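Local coordinates for protein transcription factor GAMBIF1 (Anopheles gambiae, PDB 1BVO) that binds DNA through this Rel homology specificity domain and probably activates transcription by RNA polymerase II in insect immunity and development, at residues G47-A52 against N89-S94; V53-C58 against Q148-G153; V59-P64 against S137-A142; G26-V31 against T39-Q44; E65-P70 against F125-G130. One frame throughout, in Å; residues are numbered along the deposited sequence.

Interaction 1 (G47-A52 against N89-S94)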
# COMPACT_ATOMS: atom_id res chain seq x y z
N GLY C 47 43.98 -4.06 -17.93
CA GLY C 47 44.46 -3.35 -19.10
C GLY C 47 44.65 -1.86 -18.95
O GLY C 47 45.07 -1.21 -19.91
N TYR C 48 44.43 -1.30 -17.76
CA TYR C 48 44.58 0.14 -17.60
C TYR C 48 44.80 0.60 -16.17
O TYR C 48 44.31 -0.02 -15.21
CB TYR C 48 43.35 0.85 -18.22
CG TYR C 48 43.17 2.33 -17.91
CD1 TYR C 48 42.57 2.74 -16.72
CD2 TYR C 48 43.50 3.31 -18.84
CE1 TYR C 48 42.30 4.08 -16.47
CE2 TYR C 48 43.24 4.66 -18.60
CZ TYR C 48 42.63 5.04 -17.42
OH TYR C 48 42.33 6.36 -17.17
N ARG C 49 45.63 1.64 -16.03
CA ARG C 49 45.90 2.25 -14.74
C ARG C 49 45.77 3.75 -14.92
O ARG C 49 46.44 4.34 -15.78
CB ARG C 49 47.30 1.91 -14.23
CG ARG C 49 47.54 2.49 -12.83
CD ARG C 49 48.83 2.01 -12.21
NE ARG C 49 48.76 0.59 -11.87
CZ ARG C 49 49.75 -0.28 -12.06
NH1 ARG C 49 50.90 0.12 -12.59
NH2 ARG C 49 49.59 -1.55 -11.69
N GLY C 50 44.90 4.34 -14.12
CA GLY C 50 44.67 5.76 -14.19
C GLY C 50 43.35 6.03 -13.52
O GLY C 50 42.83 5.20 -12.80
N ARG C 51 42.84 7.23 -13.74
CA ARG C 51 41.56 7.66 -13.18
C ARG C 51 40.46 6.85 -13.84
O ARG C 51 40.51 6.60 -15.05
CB ARG C 51 41.28 9.12 -13.53
CG ARG C 51 42.36 10.10 -13.20
CD ARG C 51 42.41 10.45 -11.74
NE ARG C 51 41.18 11.05 -11.20
CZ ARG C 51 40.67 12.23 -11.54
NH1 ARG C 51 41.24 12.97 -12.49
NH2 ARG C 51 39.65 12.72 -10.83
N ALA C 52 39.44 6.49 -13.06
CA ALA C 52 38.30 5.76 -13.60
C ALA C 52 37.20 5.63 -12.59
O ALA C 52 37.41 5.17 -11.47
CB ALA C 52 38.72 4.39 -14.11
N ASN C 89 40.20 3.34 -7.20
CA ASN C 89 41.58 3.56 -6.78
C ASN C 89 42.41 3.59 -8.06
O ASN C 89 42.49 2.59 -8.77
CB ASN C 89 42.03 2.40 -5.88
CG ASN C 89 43.47 2.54 -5.39
OD1 ASN C 89 44.41 2.57 -6.18
ND2 ASN C 89 43.63 2.63 -4.08
N SER C 90 43.02 4.73 -8.35
CA SER C 90 43.81 4.93 -9.55
C SER C 90 45.11 4.13 -9.70
O SER C 90 45.78 4.22 -10.73
CB SER C 90 44.08 6.42 -9.77
OG SER C 90 44.00 7.18 -8.57
N THR C 91 45.45 3.31 -8.71
CA THR C 91 46.65 2.50 -8.81
C THR C 91 46.32 1.01 -8.69
O THR C 91 46.71 0.21 -9.53
CB THR C 91 47.72 2.91 -7.77
OG1 THR C 91 48.15 4.25 -8.04
CG2 THR C 91 48.94 1.97 -7.84
N THR C 92 45.57 0.66 -7.66
CA THR C 92 45.18 -0.73 -7.47
C THR C 92 44.19 -1.14 -8.55
O THR C 92 44.19 -2.29 -8.99
CB THR C 92 44.54 -0.97 -6.08
OG1 THR C 92 43.21 -0.43 -6.05
CG2 THR C 92 45.38 -0.31 -4.98
N MET C 93 43.36 -0.19 -8.98
CA MET C 93 42.34 -0.42 -10.01
C MET C 93 41.18 -1.30 -9.56
O MET C 93 40.52 -1.94 -10.38
CB MET C 93 42.97 -0.98 -11.29
CG MET C 93 43.69 0.03 -12.11
SD MET C 93 42.65 1.46 -12.32
CE MET C 93 43.69 2.58 -11.82
N SER C 94 40.90 -1.29 -8.26
CA SER C 94 39.81 -2.09 -7.70
C SER C 94 38.95 -1.29 -6.75
O SER C 94 39.39 -0.27 -6.19
CB SER C 94 40.37 -3.30 -6.96
OG SER C 94 41.78 -3.26 -6.88
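The guanidinium group of Arg49 meets the carbonyl of Thr91 at an edge, with Thr91 O lying 25° out of the guanidinium plane. NE is the donor, 3.1 Å from Thr91 O and with an N-H...O angle of 143°, and it arrives in the carbonyl plane on a lone pair. Arg49 gets there because CG is anti to the backbone N (chi1 -177°) and the chain then bends at chi3; on the way CG passes Ser90 O at 3.2 Å. The amide of Asn89 shapes the opposite loop: its OD1 accepts from Thr91 N, closing an Asx turn, and from Thr92 N, above the amide plane, as an Asx motif. The phenol of Tyr48 turns back on its own loop, OH bonding Arg51 O at 2.8 Å. Met93 reaches across from the second loop, its SD 3.6 Å from Tyr48 O, and Ser90 CA gives Gly50 O a CA-H...O contact of 3.4 Å. Both loops link the three-stranded and five-stranded sheets of the immunoglobulin-like sandwich, about 23 Å from the DNA at the nearest atoms. The chemistry implies a modest surface join, in which one guanidinium N-H and a thioether side chain meet mostly backbone oxygens.

Interaction 2 (V53-C58 against Q148-G153)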
# COMPACT_ATOMS: atom_id res chain seq x y z
N VAL C 53 36.02 6.05 -12.99
CA VAL C 53 34.87 5.98 -12.12
C VAL C 53 34.03 4.79 -12.51
O VAL C 53 34.26 4.15 -13.55
CB VAL C 53 34.07 7.28 -12.20
CG1 VAL C 53 34.94 8.43 -11.72
CG2 VAL C 53 33.62 7.53 -13.63
N VAL C 54 33.09 4.43 -11.65
CA VAL C 54 32.21 3.32 -11.92
C VAL C 54 30.80 3.68 -11.51
O VAL C 54 30.57 4.34 -10.50
CB VAL C 54 32.66 2.05 -11.17
CG1 VAL C 54 32.33 2.14 -9.69
CG2 VAL C 54 32.03 0.81 -11.79
N VAL C 55 29.87 3.32 -12.38
CA VAL C 55 28.46 3.55 -12.16
C VAL C 55 27.82 2.20 -11.97
O VAL C 55 27.96 1.29 -12.81
CB VAL C 55 27.79 4.20 -13.38
CG1 VAL C 55 26.28 4.31 -13.16
CG2 VAL C 55 28.39 5.56 -13.64
N VAL C 56 27.13 2.04 -10.86
CA VAL C 56 26.47 0.80 -10.56
C VAL C 56 24.98 1.10 -10.52
O VAL C 56 24.57 2.14 -10.00
CB VAL C 56 26.92 0.23 -9.21
CG1 VAL C 56 26.33 -1.15 -9.00
CG2 VAL C 56 28.43 0.19 -9.14
N SER C 57 24.20 0.24 -11.16
CA SER C 57 22.75 0.38 -11.16
C SER C 57 22.16 -1.00 -11.36
O SER C 57 22.87 -1.94 -11.72
CB SER C 57 22.26 1.35 -12.23
OG SER C 57 22.43 0.85 -13.54
N CYS C 58 20.88 -1.13 -11.06
CA CYS C 58 20.17 -2.38 -11.19
C CYS C 58 19.64 -2.59 -12.60
O CYS C 58 18.98 -1.70 -13.16
CB CYS C 58 18.97 -2.40 -10.26
SG CYS C 58 19.35 -2.59 -8.53
N GLN C 148 29.13 -0.03 -14.90
CA GLN C 148 29.61 0.65 -16.10
C GLN C 148 30.84 1.41 -15.70
O GLN C 148 30.75 2.34 -14.87
CB GLN C 148 28.61 1.65 -16.62
CG GLN C 148 27.44 1.08 -17.32
CD GLN C 148 26.46 2.15 -17.54
OE1 GLN C 148 25.82 2.62 -16.58
NE2 GLN C 148 26.41 2.66 -18.77
N VAL C 149 31.98 1.05 -16.26
CA VAL C 149 33.22 1.73 -15.92
C VAL C 149 33.58 2.74 -17.00
O VAL C 149 33.36 2.49 -18.19
CB VAL C 149 34.37 0.72 -15.68
CG1 VAL C 149 35.72 1.38 -15.87
CG2 VAL C 149 34.27 0.16 -14.27
N PHE C 150 34.08 3.90 -16.57
CA PHE C 150 34.49 4.95 -17.48
C PHE C 150 35.91 5.40 -17.16
O PHE C 150 36.23 5.78 -16.02
CB PHE C 150 33.58 6.18 -17.38
CG PHE C 150 32.14 5.93 -17.73
CD1 PHE C 150 31.71 5.88 -19.06
CD2 PHE C 150 31.19 5.78 -16.72
CE1 PHE C 150 30.36 5.71 -19.37
CE2 PHE C 150 29.83 5.61 -17.02
CZ PHE C 150 29.42 5.58 -18.36
N LEU C 151 36.78 5.33 -18.16
CA LEU C 151 38.16 5.76 -18.04
C LEU C 151 38.25 7.26 -18.24
O LEU C 151 37.41 7.83 -18.93
CB LEU C 151 38.99 5.08 -19.10
CG LEU C 151 38.78 3.58 -18.99
CD1 LEU C 151 39.86 2.89 -19.77
CD2 LEU C 151 38.84 3.16 -17.52
N GLU C 152 39.24 7.89 -17.61
CA GLU C 152 39.43 9.33 -17.78
C GLU C 152 39.75 9.44 -19.28
O GLU C 152 40.35 8.53 -19.85
CB GLU C 152 40.61 9.85 -16.93
CG GLU C 152 40.67 11.39 -16.82
CD GLU C 152 41.93 11.94 -16.14
OE1 GLU C 152 42.96 11.24 -16.08
OE2 GLU C 152 41.91 13.10 -15.69
N GLY C 153 39.32 10.52 -19.93
CA GLY C 153 39.56 10.61 -21.37
C GLY C 153 40.90 11.13 -21.84
O GLY C 153 41.91 10.43 -21.88
O HOH W 1 25.24 0.57 -14.38
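Val55 and Gln148 lie side by side and point the same way, while Phe150 crosses Val55 obliquely, so three side chains cluster on one face of the sheet. Val55 splits its two methyls between these partners. CG1, anti to the backbone N (chi1 175°), is 3.8 Å from Gln148 OE1; CG2 touches Phe150 CE2 at 3.7 Å, in the plane of the ring and at its edge. Val53 joins the same face, its CG2 4.0 Å from Phe150 CB. On the other face Val54 and Val149 cross each other, CG2 to CG2, at 3.4 Å, and Ile43 and Phe97 pack on Val54 there, which marks this as the interior of the sandwich.

The backbone fixes these orientations. Strands 53-58 and 148-152 run antiparallel, with N-to-C directions 163° apart and axes 4.7 Å from each other. Val53 with Phe150 and Val55 with Gln148 are hydrogen-bonded pairs, each carrying two N-H...O bonds; Val54 with Val149 is the non-hydrogen-bonded pair between them. The bond from Gln148 N to Val55 O measures 2.7 Å. A water bonded to Ser57 OG can also donate to Val55 O and Gln148 OE1, which compete with other acceptors for its two protons. The two faces thus differ: Val54 and Val149 meet by methyl contact alone, whereas Val53 and Val55 pack beside a ring and a hydrated amide.

Interaction 3 (V59-P64 against S137-A142); sequences VTKEGP and SIDLNA
Lys61 lays its aliphatic chain across Ala142, with CE 4.0 Å from Ala142 CB, and carries its ammonium group on to Asp139. NZ stands 2.9 Å from Asp139 OD2 in a salt bridge whose hydrogen-bond geometry is weak; the two side chains cross at about a right angle. Repeated bends at chi2, chi3 and chi4 steer the lysine round to this carboxylate.

Glu62 approaches the same residue by a different route. Its chain is extended beyond CG, and OE2 uses the syn lone pair to accept from Asp139 N at 3.0 Å, with an N-H...O angle of 164°. Asp139 is thus held at both its backbone and its side chain. The carboxylates of Glu62 and Asp139 are nearly coplanar, 14° apart, and OE2 of the first is 5.1 Å from OD2 of the second. Lys61 NZ, 4.0 Å from Glu62 OE2, may offset part of any repulsion between them. The remaining oxygen, Asp139 OD1, accepts from Asn141 N at 2.9 Å and closes an Asx turn, met from above the carboxylate plane.

The nearest atoms of the contact come within about 4 Å of the DNA. Among its neighbours, Ile138 packs on Val110 and Leu114 of helix 107-120, while Lys61 and Ala142 both rest on Ile170 of strand 159-172 and Lys61 O bonds Arg144 of strand 142-152.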
# COMPACT_ATOMS: atom_id res chain seq x y z
N VAL C 59 19.90 -3.75 -13.16
CA VAL C 59 19.40 -4.08 -14.47
C VAL C 59 18.62 -5.36 -14.21
O VAL C 59 18.69 -5.93 -13.11
CB VAL C 59 20.52 -4.28 -15.47
CG1 VAL C 59 21.41 -3.06 -15.51
CG2 VAL C 59 21.30 -5.53 -15.14
N THR C 60 17.84 -5.80 -15.19
CA THR C 60 17.04 -7.02 -15.05
C THR C 60 17.91 -8.30 -15.07
O THR C 60 18.99 -8.30 -15.67
CB THR C 60 16.02 -7.07 -16.20
OG1 THR C 60 16.72 -6.96 -17.45
CG2 THR C 60 15.03 -5.91 -16.09
N LYS C 61 17.45 -9.38 -14.42
CA LYS C 61 18.18 -10.66 -14.44
C LYS C 61 18.15 -11.10 -15.88
O LYS C 61 19.01 -11.81 -16.41
CB LYS C 61 17.44 -11.74 -13.62
CG LYS C 61 15.90 -11.63 -13.66
CD LYS C 61 15.20 -12.98 -13.88
CE LYS C 61 14.08 -13.19 -12.88
NZ LYS C 61 12.72 -13.36 -13.47
N GLU C 62 17.01 -10.71 -16.43
CA GLU C 62 16.48 -10.91 -17.75
C GLU C 62 17.37 -10.50 -18.96
O GLU C 62 18.02 -9.47 -18.93
CB GLU C 62 15.08 -10.20 -17.75
CG GLU C 62 14.29 -10.42 -16.37
CD GLU C 62 13.06 -9.53 -16.10
OE1 GLU C 62 12.66 -8.73 -16.95
OE2 GLU C 62 12.48 -9.64 -15.01
N GLY C 63 17.47 -11.43 -19.91
CA GLY C 63 18.19 -11.25 -21.18
C GLY C 63 19.58 -10.68 -21.24
O GLY C 63 19.92 -9.79 -20.46
N PRO C 64 20.38 -11.07 -22.26
CA PRO C 64 21.76 -10.54 -22.38
C PRO C 64 21.73 -9.02 -22.53
O PRO C 64 22.67 -8.32 -22.14
CB PRO C 64 22.30 -11.25 -23.62
CG PRO C 64 21.09 -11.34 -24.47
CD PRO C 64 20.00 -11.79 -23.48
N SER C 137 5.71 -7.16 -16.32
CA SER C 137 6.68 -8.03 -16.97
C SER C 137 8.01 -8.06 -16.22
O SER C 137 8.80 -9.00 -16.38
CB SER C 137 6.92 -7.52 -18.37
OG SER C 137 7.04 -6.12 -18.33
N ILE C 138 8.26 -7.02 -15.43
CA ILE C 138 9.49 -6.91 -14.66
C ILE C 138 9.42 -7.67 -13.35
O ILE C 138 8.55 -7.39 -12.52
CB ILE C 138 9.79 -5.45 -14.36
CG1 ILE C 138 9.71 -4.64 -15.65
CG2 ILE C 138 11.15 -5.30 -13.69
CD1 ILE C 138 9.71 -3.16 -15.44
N ASP C 139 10.35 -8.60 -13.14
CA ASP C 139 10.37 -9.36 -11.91
C ASP C 139 10.95 -8.52 -10.77
O ASP C 139 12.17 -8.28 -10.69
CB ASP C 139 11.16 -10.63 -12.09
CG ASP C 139 11.22 -11.47 -10.81
OD1 ASP C 139 10.54 -11.13 -9.81
OD2 ASP C 139 11.93 -12.49 -10.81
N LEU C 140 10.09 -8.11 -9.84
CA LEU C 140 10.52 -7.30 -8.71
C LEU C 140 11.18 -8.07 -7.57
O LEU C 140 11.30 -7.54 -6.45
CB LEU C 140 9.36 -6.46 -8.18
CG LEU C 140 8.77 -5.52 -9.23
CD1 LEU C 140 7.70 -4.67 -8.59
CD2 LEU C 140 9.86 -4.64 -9.83
N ASN C 141 11.66 -9.27 -7.85
CA ASN C 141 12.31 -10.07 -6.82
C ASN C 141 13.71 -10.49 -7.18
O ASN C 141 14.34 -11.28 -6.47
CB ASN C 141 11.49 -11.30 -6.51
CG ASN C 141 10.62 -11.10 -5.32
OD1 ASN C 141 9.66 -10.31 -5.37
ND2 ASN C 141 10.97 -11.77 -4.20
N ALA C 142 14.20 -9.96 -8.28
CA ALA C 142 15.54 -10.29 -8.72
C ALA C 142 16.08 -9.13 -9.51
O ALA C 142 15.34 -8.38 -10.16
CB ALA C 142 15.52 -11.54 -9.57

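Interaction 4 (G26-V31 against T39-Q44)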
# COMPACT_ATOMS: atom_id res chain seq x y z
N GLY C 26 20.84 -1.60 4.20
CA GLY C 26 21.90 -2.53 4.52
C GLY C 26 23.04 -2.54 3.54
O GLY C 26 23.36 -1.53 2.93
N SER C 27 23.67 -3.71 3.44
CA SER C 27 24.78 -3.92 2.52
C SER C 27 24.71 -5.36 2.02
O SER C 27 24.37 -6.29 2.76
CB SER C 27 26.11 -3.69 3.21
OG SER C 27 26.22 -2.35 3.64
N ILE C 28 25.02 -5.50 0.74
CA ILE C 28 25.01 -6.79 0.05
C ILE C 28 26.32 -7.51 0.30
O ILE C 28 27.37 -7.05 -0.13
CB ILE C 28 24.91 -6.57 -1.46
CG1 ILE C 28 23.52 -6.09 -1.84
CG2 ILE C 28 25.28 -7.83 -2.22
CD1 ILE C 28 23.52 -5.45 -3.19
N PRO C 29 26.27 -8.66 0.98
CA PRO C 29 27.53 -9.37 1.22
C PRO C 29 28.03 -9.97 -0.09
O PRO C 29 27.36 -9.92 -1.12
CB PRO C 29 27.11 -10.47 2.19
CG PRO C 29 25.72 -10.77 1.77
CD PRO C 29 25.15 -9.38 1.59
N GLY C 30 29.23 -10.54 -0.05
CA GLY C 30 29.80 -11.17 -1.22
C GLY C 30 29.47 -12.65 -1.13
O GLY C 30 29.02 -13.11 -0.08
N VAL C 31 29.66 -13.39 -2.22
CA VAL C 31 29.35 -14.82 -2.23
C VAL C 31 30.05 -15.54 -1.09
O VAL C 31 29.49 -16.45 -0.46
CB VAL C 31 29.85 -15.55 -3.49
CG1 VAL C 31 28.75 -16.39 -4.07
CG2 VAL C 31 30.43 -14.60 -4.51
N THR C 39 32.53 -10.31 3.65
CA THR C 39 33.00 -9.85 2.34
C THR C 39 31.94 -9.02 1.64
O THR C 39 30.79 -8.97 2.07
CB THR C 39 33.47 -11.02 1.45
OG1 THR C 39 32.41 -11.96 1.26
CG2 THR C 39 34.68 -11.71 2.07
N PHE C 40 32.35 -8.38 0.54
CA PHE C 40 31.48 -7.50 -0.23
C PHE C 40 31.84 -7.58 -1.74
O PHE C 40 32.96 -7.97 -2.08
CB PHE C 40 31.68 -6.07 0.31
CG PHE C 40 31.33 -5.91 1.79
CD1 PHE C 40 30.00 -5.83 2.19
CD2 PHE C 40 32.32 -5.82 2.77
CE1 PHE C 40 29.65 -5.67 3.53
CE2 PHE C 40 31.98 -5.65 4.13
CZ PHE C 40 30.64 -5.58 4.50
N PRO C 41 30.89 -7.27 -2.65
CA PRO C 41 31.13 -7.31 -4.11
C PRO C 41 32.30 -6.45 -4.49
O PRO C 41 32.46 -5.35 -3.97
CB PRO C 41 29.86 -6.69 -4.68
CG PRO C 41 28.83 -7.08 -3.74
CD PRO C 41 29.50 -6.86 -2.39
N SER C 42 33.08 -6.89 -5.46
CA SER C 42 34.20 -6.09 -5.88
C SER C 42 34.57 -6.31 -7.32
O SER C 42 34.29 -7.37 -7.90
CB SER C 42 35.39 -6.29 -4.95
OG SER C 42 35.50 -7.63 -4.49
N ILE C 43 35.06 -5.25 -7.95
CA ILE C 43 35.47 -5.30 -9.33
C ILE C 43 36.95 -4.96 -9.40
O ILE C 43 37.56 -4.51 -8.41
CB ILE C 43 34.64 -4.33 -10.20
CG1 ILE C 43 34.83 -2.89 -9.72
CG2 ILE C 43 33.18 -4.72 -10.18
CD1 ILE C 43 34.32 -1.85 -10.68
N GLN C 44 37.51 -5.15 -10.59
CA GLN C 44 38.92 -4.93 -10.83
C GLN C 44 39.08 -4.62 -12.29
O GLN C 44 38.69 -5.42 -13.14
CB GLN C 44 39.64 -6.24 -10.53
CG GLN C 44 40.85 -6.14 -9.63
CD GLN C 44 42.05 -5.62 -10.36
OE1 GLN C 44 42.31 -5.98 -11.52
NE2 GLN C 44 42.82 -4.78 -9.69
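Gly30 and Thr39 draw together the two ends of a loop that leads into strand 42-46 of the immunoglobulin-like Rel fold. Residues 26-31 belong to the long connection after strand 2-7 that, as in other Rel proteins, probably includes the DNA recognition loop; the nearest atoms here are about 4 Å from the DNA.

Polar contacts centre on one carbonyl. Thr39 O accepts a weak hydrogen bond from Gly30 N, 3.1 Å long with an N-H...O angle of 136°, and also a CA-H...O contact from Pro29 CA at 3.4 Å. The touching parts run almost perpendicular, 93° apart, so they meet at a crossing and form no strand ladder.

Apolar contacts lie to one side of that bond. Ile28 and Pro41 cross at about a right angle, CG2 of the isoleucine 3.9 Å from CG of the proline; this methyl is the branch anti to the backbone N. Ser27 CB lies obliquely to the Phe40 ring, 4.1 Å from CE1, while Ser27 OG bonds Asn99 and the backbone of Asn98.

Ile28 O faces two rings: it lies near Pro41 CD and at the edge of the Phe40 ring, near its plane, 3.7 Å from Phe40 CD1.

Interaction 5 (E65-P70 against F125-G130)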
# COMPACT_ATOMS: atom_id res chain seq x y z
N GLU C 65 20.62 -8.53 -23.08
CA GLU C 65 20.38 -7.10 -23.28
C GLU C 65 19.61 -6.57 -22.07
O GLU C 65 18.56 -5.93 -22.22
CB GLU C 65 19.52 -6.88 -24.53
CG GLU C 65 20.25 -7.08 -25.83
CD GLU C 65 21.36 -6.06 -25.99
OE1 GLU C 65 21.05 -4.89 -26.32
OE2 GLU C 65 22.54 -6.42 -25.78
N HIS C 66 20.14 -6.83 -20.87
CA HIS C 66 19.49 -6.41 -19.63
C HIS C 66 19.01 -4.97 -19.70
O HIS C 66 19.71 -4.11 -20.22
CB HIS C 66 20.45 -6.56 -18.46
CG HIS C 66 21.17 -7.87 -18.45
ND1 HIS C 66 20.73 -8.95 -17.71
CD2 HIS C 66 22.24 -8.30 -19.14
CE1 HIS C 66 21.50 -9.99 -17.96
NE2 HIS C 66 22.42 -9.63 -18.83
N LYS C 67 17.85 -4.72 -19.12
CA LYS C 67 17.23 -3.40 -19.08
C LYS C 67 17.26 -2.83 -17.68
O LYS C 67 17.26 -3.58 -16.68
CB LYS C 67 15.73 -3.47 -19.40
CG LYS C 67 15.31 -4.34 -20.55
CD LYS C 67 13.80 -4.55 -20.43
CE LYS C 67 13.24 -5.20 -21.67
NZ LYS C 67 13.25 -4.21 -22.78
N PRO C 68 17.17 -1.50 -17.58
CA PRO C 68 17.17 -0.77 -16.31
C PRO C 68 16.08 -1.39 -15.46
O PRO C 68 14.96 -1.61 -15.94
CB PRO C 68 16.77 0.63 -16.74
CG PRO C 68 17.48 0.77 -18.03
CD PRO C 68 17.17 -0.56 -18.71
N HIS C 69 16.47 -1.81 -14.27
CA HIS C 69 15.54 -2.40 -13.36
C HIS C 69 15.15 -1.24 -12.49
O HIS C 69 16.02 -0.52 -12.00
CB HIS C 69 16.19 -3.49 -12.54
CG HIS C 69 15.22 -4.28 -11.73
ND1 HIS C 69 14.32 -3.68 -10.88
CD2 HIS C 69 14.95 -5.60 -11.69
CE1 HIS C 69 13.53 -4.60 -10.36
NE2 HIS C 69 13.89 -5.78 -10.83
N PRO C 70 13.85 -1.08 -12.22
CA PRO C 70 13.31 0.01 -11.39
C PRO C 70 13.99 0.22 -10.04
O PRO C 70 14.22 1.36 -9.63
CB PRO C 70 11.84 -0.38 -11.21
CG PRO C 70 11.85 -1.87 -11.41
CD PRO C 70 12.77 -2.01 -12.60
N PHE C 125 22.71 -1.15 -21.41
CA PHE C 125 22.68 -1.85 -22.68
C PHE C 125 21.91 -1.26 -23.88
O PHE C 125 21.75 -1.94 -24.89
CB PHE C 125 22.27 -3.31 -22.43
CG PHE C 125 23.20 -4.04 -21.51
CD1 PHE C 125 23.02 -4.00 -20.13
CD2 PHE C 125 24.28 -4.75 -22.02
CE1 PHE C 125 23.90 -4.68 -19.27
CE2 PHE C 125 25.17 -5.41 -21.18
CZ PHE C 125 24.98 -5.38 -19.80
N ARG C 126 21.53 0.02 -23.80
CA ARG C 126 20.79 0.68 -24.88
C ARG C 126 19.58 -0.17 -25.16
O ARG C 126 19.43 -0.80 -26.20
CB ARG C 126 21.68 0.86 -26.11
CG ARG C 126 22.78 1.88 -25.88
CD ARG C 126 23.94 1.73 -26.86
NE ARG C 126 24.95 2.77 -26.61
CZ ARG C 126 25.47 3.56 -27.55
NH1 ARG C 126 25.07 3.44 -28.81
NH2 ARG C 126 26.36 4.50 -27.22
N THR C 127 18.68 -0.11 -24.20
CA THR C 127 17.45 -0.87 -24.17
C THR C 127 16.22 0.04 -24.22
O THR C 127 15.11 -0.41 -24.56
CB THR C 127 17.51 -1.66 -22.84
OG1 THR C 127 17.89 -3.02 -23.10
CG2 THR C 127 16.20 -1.60 -22.10
N GLY C 128 16.42 1.31 -23.92
CA GLY C 128 15.31 2.25 -23.91
C GLY C 128 14.36 1.87 -22.79
O GLY C 128 14.57 0.88 -22.09
N PHE C 129 13.29 2.62 -22.63
CA PHE C 129 12.37 2.32 -21.55
C PHE C 129 11.03 1.77 -21.98
O PHE C 129 9.99 2.06 -21.37
CB PHE C 129 12.27 3.50 -20.60
CG PHE C 129 13.57 3.79 -19.93
CD1 PHE C 129 14.63 4.31 -20.66
CD2 PHE C 129 13.79 3.41 -18.61
CE1 PHE C 129 15.89 4.44 -20.11
CE2 PHE C 129 15.04 3.53 -18.05
CZ PHE C 129 16.09 4.05 -18.79
N GLY C 130 11.08 0.87 -22.95
CA GLY C 130 9.88 0.25 -23.47
C GLY C 130 9.15 -0.47 -22.36
O GLY C 130 7.93 -0.33 -22.19
O HOH W 2 20.11 -1.40 -20.12
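Glu65 meets Thr127 through its backbone: Glu65 O receives a weak hydrogen bond from Thr127 OG1, 3.1 Å away. Its carboxylate bends back at chi2 toward the second loop, where OE1 is 3.4 Å from Phe125 O, but both are acceptors and no bond joins them.

His66 follows, lying alongside Phe125 and pointing the same way. The two rings are oblique, their planes at 53° and their centroids 5.4 Å apart, and His66 CD2 lies over one face of the phenylalanine. With CG anti to its carbonyl carbon (chi1 -46°), the imidazole is set beside the Phe125 ring while ND1 bonds Thr60 O. His66 O accepts a hydrogen bond from a water 2.7 Å away, and that water in turn accepts from Phe125 N; it sits in plane at the edge of the Phe125 ring.

At Lys67 the contact becomes aliphatic. CB and CG of the lysine both border Thr127 CG2, the two side chains crossing at about a right angle; the threonine's hydroxyl faces Glu65 and its methyl Lys67. Pro68 touches the same methyl through CD, at 3.7 Å, and goes on to cross Phe129 at about a right angle, its CB 3.6 Å from Phe129 CE2. Phe129 in turn packs on Arg117 and Gln118 of helix 107-120, and Phe125 reaches Val167 of strand 159-172.

The loop between strands 52-59 and 72-74 is thus joined to the one between helix 107-120 and strand 142-152 chiefly by apolar and aromatic surfaces, with a weak hydroxyl bond and a single bridging water as the polar links.

How the interactions relate
Interaction 2 is the framework: regular strand pairing whose inner face receives Ile43 from the strand of interaction 4, joining the two sheets. Interaction 1 is a surface contact at the start of strand 52-59, where Arg51, salt-bridged to Glu87, also makes a long, weak ion pair with Glu152 of interaction 2; the other four are partly buried. Interactions 3 and 5 lie about 10 Å apart between centres; residues 59-70 supply one side of both, and Thr60 links them through His66 and Lys67. Chemistry follows position: guanidinium to carbonyl in interaction 1, backbone ladder and valines in 2, charged groups near the DNA in 3, a weak backbone bond with proline packing in 4, rings and a water in 5.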